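Butyrophilin subfamily 1 member A1 (Bos taurus, PDB 4HH8) probably acts as a membrane receptor in milk-fat droplet secretion and restrains proliferation of activated T cells, here seen as its extracellular immunoglobulin-like domains. Local coordinates at residues Pro14-Val28 against Asn117-Ala129. The protein carries 1 engineered substitution. Numbering follows the deposited sequence.
Sequences PFDVIGPPEPILAVV and NYEEAIVHLKVAA. Unlike the reference sequence in segment 14-28: Pro21 (reference Gln).
Asn117 CB touches Phe15 CE2 at 3.7 Å, and Asn117 O lies at the ring edge, 3.4 Å from Phe15 CZ. Phe15 chi1 of 60° sets CG between backbone N and carbonyl carbon, and the ring reaches along strand 117-128 to Glu119 CB. Replacing Phe15 with alanine is likely to open a gap where the ring meets Asn117 CB and Glu119 CB. Glu119 bends at chi2 (62°), and its OE2 takes the N-H of Glu120. Glu119 OE1 is 3.5 Å from Asp16 OD1, a probably unfavourable like-charge approach. At Glu120 a water bridges its O to Val17 O. Ala121 CB fits against Val17 CG1 at 3.7 Å. Val123 CG1 meets Pro20 CG and Ile24 CG1. A second water joins His124 N to Glu22 O. From His124 O onward, five backbone hydrogen bonds pair the strands in parallel, the shortest Lys126 N to Ile24 O at 2.6 Å. Leu125 CD1 touches Ala26 CB, while Val127 CG1 presses tightly on Val28 CG2 (3.3 Å). This is the split A strand of a V-set domain: 16-18 joins the sheet of 32-39, 24-27 strand 117-128. Before His124 O, packing and waters join the segments, despite close carboxylates; the backbone ladder follows.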
loop_
_atom_site.group_PDB
_atom_site.type_symbol
_atom_site.label_atom_id
_atom_site.label_comp_id
_atom_site.label_asym_id
_atom_site.label_seq_id
_atom_site.Cartn_x
_atom_site.Cartn_y
_atom_site.Cartn_z
ATOM N N PRO A 14 -7.878 -0.913 -33.733
ATOM C CA PRO A 14 -9.065 -1.758 -33.695
ATOM C C PRO A 14 -9.284 -2.479 -32.340
ATOM O O PRO A 14 -9.938 -3.503 -32.284
ATOM C CB PRO A 14 -8.785 -2.767 -34.817
ATOM C CG PRO A 14 -7.267 -2.867 -34.877
ATOM C CD PRO A 14 -6.752 -1.525 -34.474
ATOM N N PHE A 15 -8.744 -1.925 -31.256
ATOM C CA PHE A 15 -8.905 -2.491 -29.924
ATOM C C PHE A 15 -8.682 -1.419 -28.880
ATOM O O PHE A 15 -8.018 -0.413 -29.147
ATOM C CB PHE A 15 -7.899 -3.632 -29.687
ATOM C CG PHE A 15 -6.444 -3.223 -29.804
ATOM C CD1 PHE A 15 -5.791 -2.569 -28.760
ATOM C CD2 PHE A 15 -5.715 -3.526 -30.946
ATOM C CE1 PHE A 15 -4.436 -2.210 -28.861
ATOM C CE2 PHE A 15 -4.349 -3.180 -31.056
ATOM C CZ PHE A 15 -3.720 -2.522 -30.013
ATOM N N ASP A 16 -9.225 -1.647 -27.689
ATOM C CA ASP A 16 -8.847 -0.830 -26.537
ATOM C C ASP A 16 -8.242 -1.682 -25.427
ATOM O O ASP A 16 -8.334 -2.922 -25.415
ATOM C CB ASP A 16 -10.024 0.023 -25.999
ATOM C CG ASP A 16 -10.534 1.040 -27.031
ATOM O OD1 ASP A 16 -9.741 1.926 -27.461
ATOM O OD2 ASP A 16 -11.734 0.941 -27.422
ATOM N N VAL A 17 -7.605 -0.979 -24.510
ATOM C CA VAL A 17 -6.935 -1.564 -23.366
ATOM C C VAL A 17 -7.636 -0.968 -22.151
ATOM O O VAL A 17 -7.677 0.235 -22.005
ATOM C CB VAL A 17 -5.439 -1.196 -23.350
ATOM C CG1 VAL A 17 -4.824 -1.550 -21.998
ATOM C CG2 VAL A 17 -4.722 -1.903 -24.440
ATOM N N ILE A 18 -8.178 -1.831 -21.299
ATOM C CA ILE A 18 -8.901 -1.418 -20.115
ATOM C C ILE A 18 -8.131 -1.750 -18.843
ATOM O O ILE A 18 -7.699 -2.878 -18.669
ATOM C CB ILE A 18 -10.277 -2.137 -20.038
ATOM C CG1 ILE A 18 -10.964 -2.149 -21.400
ATOM C CG2 ILE A 18 -11.195 -1.428 -19.014
ATOM C CD1 ILE A 18 -12.263 -2.948 -21.419
ATOM N N GLY A 19 -7.983 -0.788 -17.935
ATOM C CA GLY A 19 -7.398 -1.079 -16.625
ATOM C C GLY A 19 -8.467 -1.463 -15.607
ATOM O O GLY A 19 -9.651 -1.428 -15.917
ATOM N N PRO A 20 -8.066 -1.851 -14.386
ATOM C CA PRO A 20 -9.113 -2.253 -13.415
ATOM C C PRO A 20 -10.022 -1.102 -12.970
ATOM O O PRO A 20 -9.597 0.059 -12.996
ATOM C CB PRO A 20 -8.316 -2.795 -12.215
ATOM C CG PRO A 20 -6.849 -2.823 -12.662
ATOM C CD PRO A 20 -6.707 -1.885 -13.810
ATOM N N PRO A 21 -11.271 -1.422 -12.542
ATOM C CA PRO A 21 -12.198 -0.413 -11.971
ATOM C C PRO A 21 -11.541 0.379 -10.843
ATOM O O PRO A 21 -11.714 1.608 -10.744
ATOM C CB PRO A 21 -13.332 -1.259 -11.368
ATOM C CG PRO A 21 -13.259 -2.589 -12.054
ATOM C CD PRO A 21 -11.856 -2.783 -12.552
ATOM N N GLU A 22 -10.790 -0.337 -10.000
ATOM C CA GLU A 22 -10.190 0.267 -8.815
ATOM C C GLU A 22 -8.690 -0.008 -8.579
ATOM O O GLU A 22 -8.103 -0.829 -9.267
ATOM C CB GLU A 22 -11.040 -0.080 -7.612
ATOM C CG GLU A 22 -11.839 1.134 -7.206
ATOM C CD GLU A 22 -13.314 0.870 -7.003
ATOM O OE1 GLU A 22 -13.672 -0.020 -6.185
ATOM O OE2 GLU A 22 -14.113 1.601 -7.640
ATOM N N PRO A 23 -8.060 0.710 -7.626
ATOM C CA PRO A 23 -6.660 0.418 -7.267
ATOM C C PRO A 23 -6.488 -1.035 -6.882
ATOM O O PRO A 23 -7.430 -1.640 -6.369
ATOM C CB PRO A 23 -6.429 1.301 -6.038
ATOM C CG PRO A 23 -7.355 2.504 -6.262
ATOM C CD PRO A 23 -8.579 1.903 -6.912
ATOM N N ILE A 24 -5.316 -1.606 -7.167
ATOM C CA ILE A 24 -4.965 -2.927 -6.644
ATOM C C ILE A 24 -4.339 -2.743 -5.287
ATOM O O ILE A 24 -3.424 -1.931 -5.116
ATOM C CB ILE A 24 -3.958 -3.714 -7.532
ATOM C CG1 ILE A 24 -4.447 -3.777 -8.989
ATOM C CG2 ILE A 24 -3.726 -5.159 -6.955
ATOM C CD1 ILE A 24 -5.771 -4.511 -9.177
ATOM N N LEU A 25 -4.822 -3.514 -4.323
ATOM C CA LEU A 25 -4.324 -3.417 -2.955
ATOM C C LEU A 25 -3.305 -4.509 -2.737
ATOM O O LEU A 25 -3.604 -5.670 -2.986
ATOM C CB LEU A 25 -5.485 -3.593 -1.987
ATOM C CG LEU A 25 -5.330 -3.207 -0.510
ATOM C CD1 LEU A 25 -4.489 -1.953 -0.346
ATOM C CD2 LEU A 25 -6.712 -3.034 0.154
ATOM N N ALA A 26 -2.115 -4.147 -2.263
ATOM C CA ALA A 26 -1.033 -5.114 -2.066
ATOM C C ALA A 26 -0.301 -4.934 -0.718
ATOM O O ALA A 26 0.142 -3.834 -0.391
ATOM C CB ALA A 26 -0.050 -5.000 -3.203
ATOM N N VAL A 27 -0.175 -6.007 0.047
ATOM C CA VAL A 27 0.535 -5.959 1.313
ATOM C C VAL A 27 2.066 -6.037 1.092
ATOM O O VAL A 27 2.533 -6.824 0.260
ATOM C CB VAL A 27 0.037 -7.070 2.243
ATOM C CG1 VAL A 27 0.931 -7.180 3.477
ATOM C CG2 VAL A 27 -1.387 -6.790 2.639
ATOM N N VAL A 28 2.830 -5.219 1.813
ATOM C CA VAL A 28 4.310 -5.259 1.757
ATOM C C VAL A 28 4.815 -6.699 1.986
ATOM O O VAL A 28 4.361 -7.396 2.882
ATOM C CB VAL A 28 4.961 -4.228 2.749
ATOM C CG1 VAL A 28 6.477 -4.488 2.983
ATOM C CG2 VAL A 28 4.776 -2.800 2.246
ATOM N N ASN A 117 -0.669 -0.397 -34.353
ATOM C CA ASN A 117 -1.778 -0.150 -33.436
ATOM C C ASN A 117 -1.342 -0.346 -31.980
ATOM O O ASN A 117 -0.892 -1.427 -31.588
ATOM C CB ASN A 117 -2.951 -1.088 -33.737
ATOM C CG ASN A 117 -3.350 -1.113 -35.224
ATOM O OD1 ASN A 117 -3.555 -0.080 -35.847
ATOM N ND2 ASN A 117 -3.500 -2.308 -35.767
ATOM N N TYR A 118 -1.472 0.705 -31.186
ATOM C CA TYR A 118 -1.217 0.610 -29.758
ATOM C C TYR A 118 -2.326 1.283 -28.972
ATOM O O TYR A 118 -2.998 2.184 -29.481
ATOM C CB TYR A 118 0.134 1.226 -29.392
ATOM C CG TYR A 118 0.318 2.650 -29.890
ATOM C CD1 TYR A 118 0.083 3.748 -29.055
ATOM C CD2 TYR A 118 0.734 2.896 -31.207
ATOM C CE1 TYR A 118 0.251 5.073 -29.525
ATOM C CE2 TYR A 118 0.900 4.202 -31.690
ATOM C CZ TYR A 118 0.663 5.284 -30.850
ATOM O OH TYR A 118 0.848 6.562 -31.353
ATOM N N GLU A 119 -2.508 0.828 -27.733
ATOM C CA GLU A 119 -3.397 1.463 -26.777
ATOM C C GLU A 119 -2.879 1.205 -25.361
ATOM O O GLU A 119 -2.048 0.317 -25.147
ATOM C CB GLU A 119 -4.836 0.964 -26.944
ATOM C CG GLU A 119 -5.858 1.652 -26.023
ATOM C CD GLU A 119 -5.976 3.152 -26.258
ATOM O OE1 GLU A 119 -6.666 3.531 -27.230
ATOM O OE2 GLU A 119 -5.388 3.944 -25.470
ATOM N N GLU A 120 -3.357 1.999 -24.408
ATOM C CA GLU A 120 -2.924 1.884 -23.019
ATOM C C GLU A 120 -3.969 2.267 -21.958
ATOM O O GLU A 120 -5.000 2.913 -22.238
ATOM C CB GLU A 120 -1.625 2.655 -22.792
ATOM C CG GLU A 120 -1.800 4.141 -22.958
ATOM C CD GLU A 120 -0.528 4.883 -22.691
ATOM O OE1 GLU A 120 0.348 4.901 -23.582
ATOM O OE2 GLU A 120 -0.409 5.457 -21.591
ATOM N N ALA A 121 -3.686 1.837 -20.728
ATOM C CA ALA A 121 -4.556 2.096 -19.597
ATOM C C ALA A 121 -3.697 2.278 -18.380
ATOM O O ALA A 121 -2.482 2.200 -18.465
ATOM C CB ALA A 121 -5.530 0.955 -19.396
ATOM N N ILE A 122 -4.347 2.505 -17.249
ATOM C CA ILE A 122 -3.704 2.889 -16.011
ATOM C C ILE A 122 -4.090 1.857 -14.978
ATOM O O ILE A 122 -5.245 1.459 -14.928
ATOM C CB ILE A 122 -4.190 4.304 -15.580
ATOM C CG1 ILE A 122 -3.585 5.358 -16.512
ATOM C CG2 ILE A 122 -3.859 4.637 -14.112
ATOM C CD1 ILE A 122 -4.214 6.740 -16.409
ATOM N N VAL A 123 -3.119 1.382 -14.201
ATOM C CA VAL A 123 -3.390 0.569 -13.006
ATOM C C VAL A 123 -2.747 1.257 -11.809
ATOM O O VAL A 123 -1.591 1.727 -11.882
ATOM C CB VAL A 123 -2.796 -0.856 -13.110
ATOM C CG1 VAL A 123 -3.439 -1.822 -12.065
ATOM C CG2 VAL A 123 -2.972 -1.417 -14.478
ATOM N N HIS A 124 -3.488 1.347 -10.712
ATOM C CA HIS A 124 -2.958 1.972 -9.524
ATOM C C HIS A 124 -2.625 0.843 -8.607
ATOM O O HIS A 124 -3.469 0.005 -8.364
ATOM C CB HIS A 124 -3.962 2.933 -8.866
ATOM C CG HIS A 124 -4.337 4.102 -9.730
ATOM N ND1 HIS A 124 -3.510 5.198 -9.909
ATOM C CD2 HIS A 124 -5.452 4.344 -10.468
ATOM C CE1 HIS A 124 -4.104 6.069 -10.711
ATOM N NE2 HIS A 124 -5.282 5.572 -11.070
ATOM N N LEU A 125 -1.368 0.773 -8.167
ATOM C CA LEU A 125 -1.004 -0.118 -7.074
ATOM C C LEU A 125 -1.047 0.639 -5.752
ATOM O O LEU A 125 -0.448 1.689 -5.612
ATOM C CB LEU A 125 0.391 -0.699 -7.293
ATOM C CG LEU A 125 0.762 -1.704 -6.205
ATOM C CD1 LEU A 125 -0.254 -2.845 -6.147
ATOM C CD2 LEU A 125 2.162 -2.218 -6.426
ATOM N N LYS A 126 -1.789 0.127 -4.786
ATOM C CA LYS A 126 -1.807 0.729 -3.452
ATOM C C LYS A 126 -1.179 -0.231 -2.491
ATOM O O LYS A 126 -1.737 -1.271 -2.271
ATOM C CB LYS A 126 -3.246 0.996 -2.973
ATOM C CG LYS A 126 -3.956 2.174 -3.652
ATOM C CD LYS A 126 -3.412 3.481 -3.196
ATOM C CE LYS A 126 -4.350 4.581 -3.559
ATOM N NZ LYS A 126 -3.742 5.811 -3.047
ATOM N N VAL A 127 -0.067 0.149 -1.866
ATOM C CA VAL A 127 0.644 -0.752 -0.979
ATOM C C VAL A 127 0.294 -0.426 0.456
ATOM O O VAL A 127 0.100 0.744 0.788
ATOM C CB VAL A 127 2.193 -0.697 -1.161
ATOM C CG1 VAL A 127 2.832 -1.642 -0.181
ATOM C CG2 VAL A 127 2.592 -1.000 -2.633
ATOM N N ALA A 128 0.219 -1.453 1.289
ATOM C CA ALA A 128 -0.118 -1.292 2.678
ATOM C C ALA A 128 0.747 -2.200 3.560
ATOM O O ALA A 128 1.150 -3.282 3.153
ATOM C CB ALA A 128 -1.594 -1.604 2.902
ATOM N N ALA A 129 1.069 -1.732 4.754
ATOM C CA ALA A 129 1.663 -2.608 5.748
ATOM C C ALA A 129 0.962 -2.318 7.018
ATOM O O ALA A 129 0.646 -1.166 7.319
ATOM C CB ALA A 129 3.133 -2.347 5.905
HETATM O O HOH W 1 -7.645 3.019 -22.879
HETATM O O HOH W 2 -6.262 0.553 -10.672
#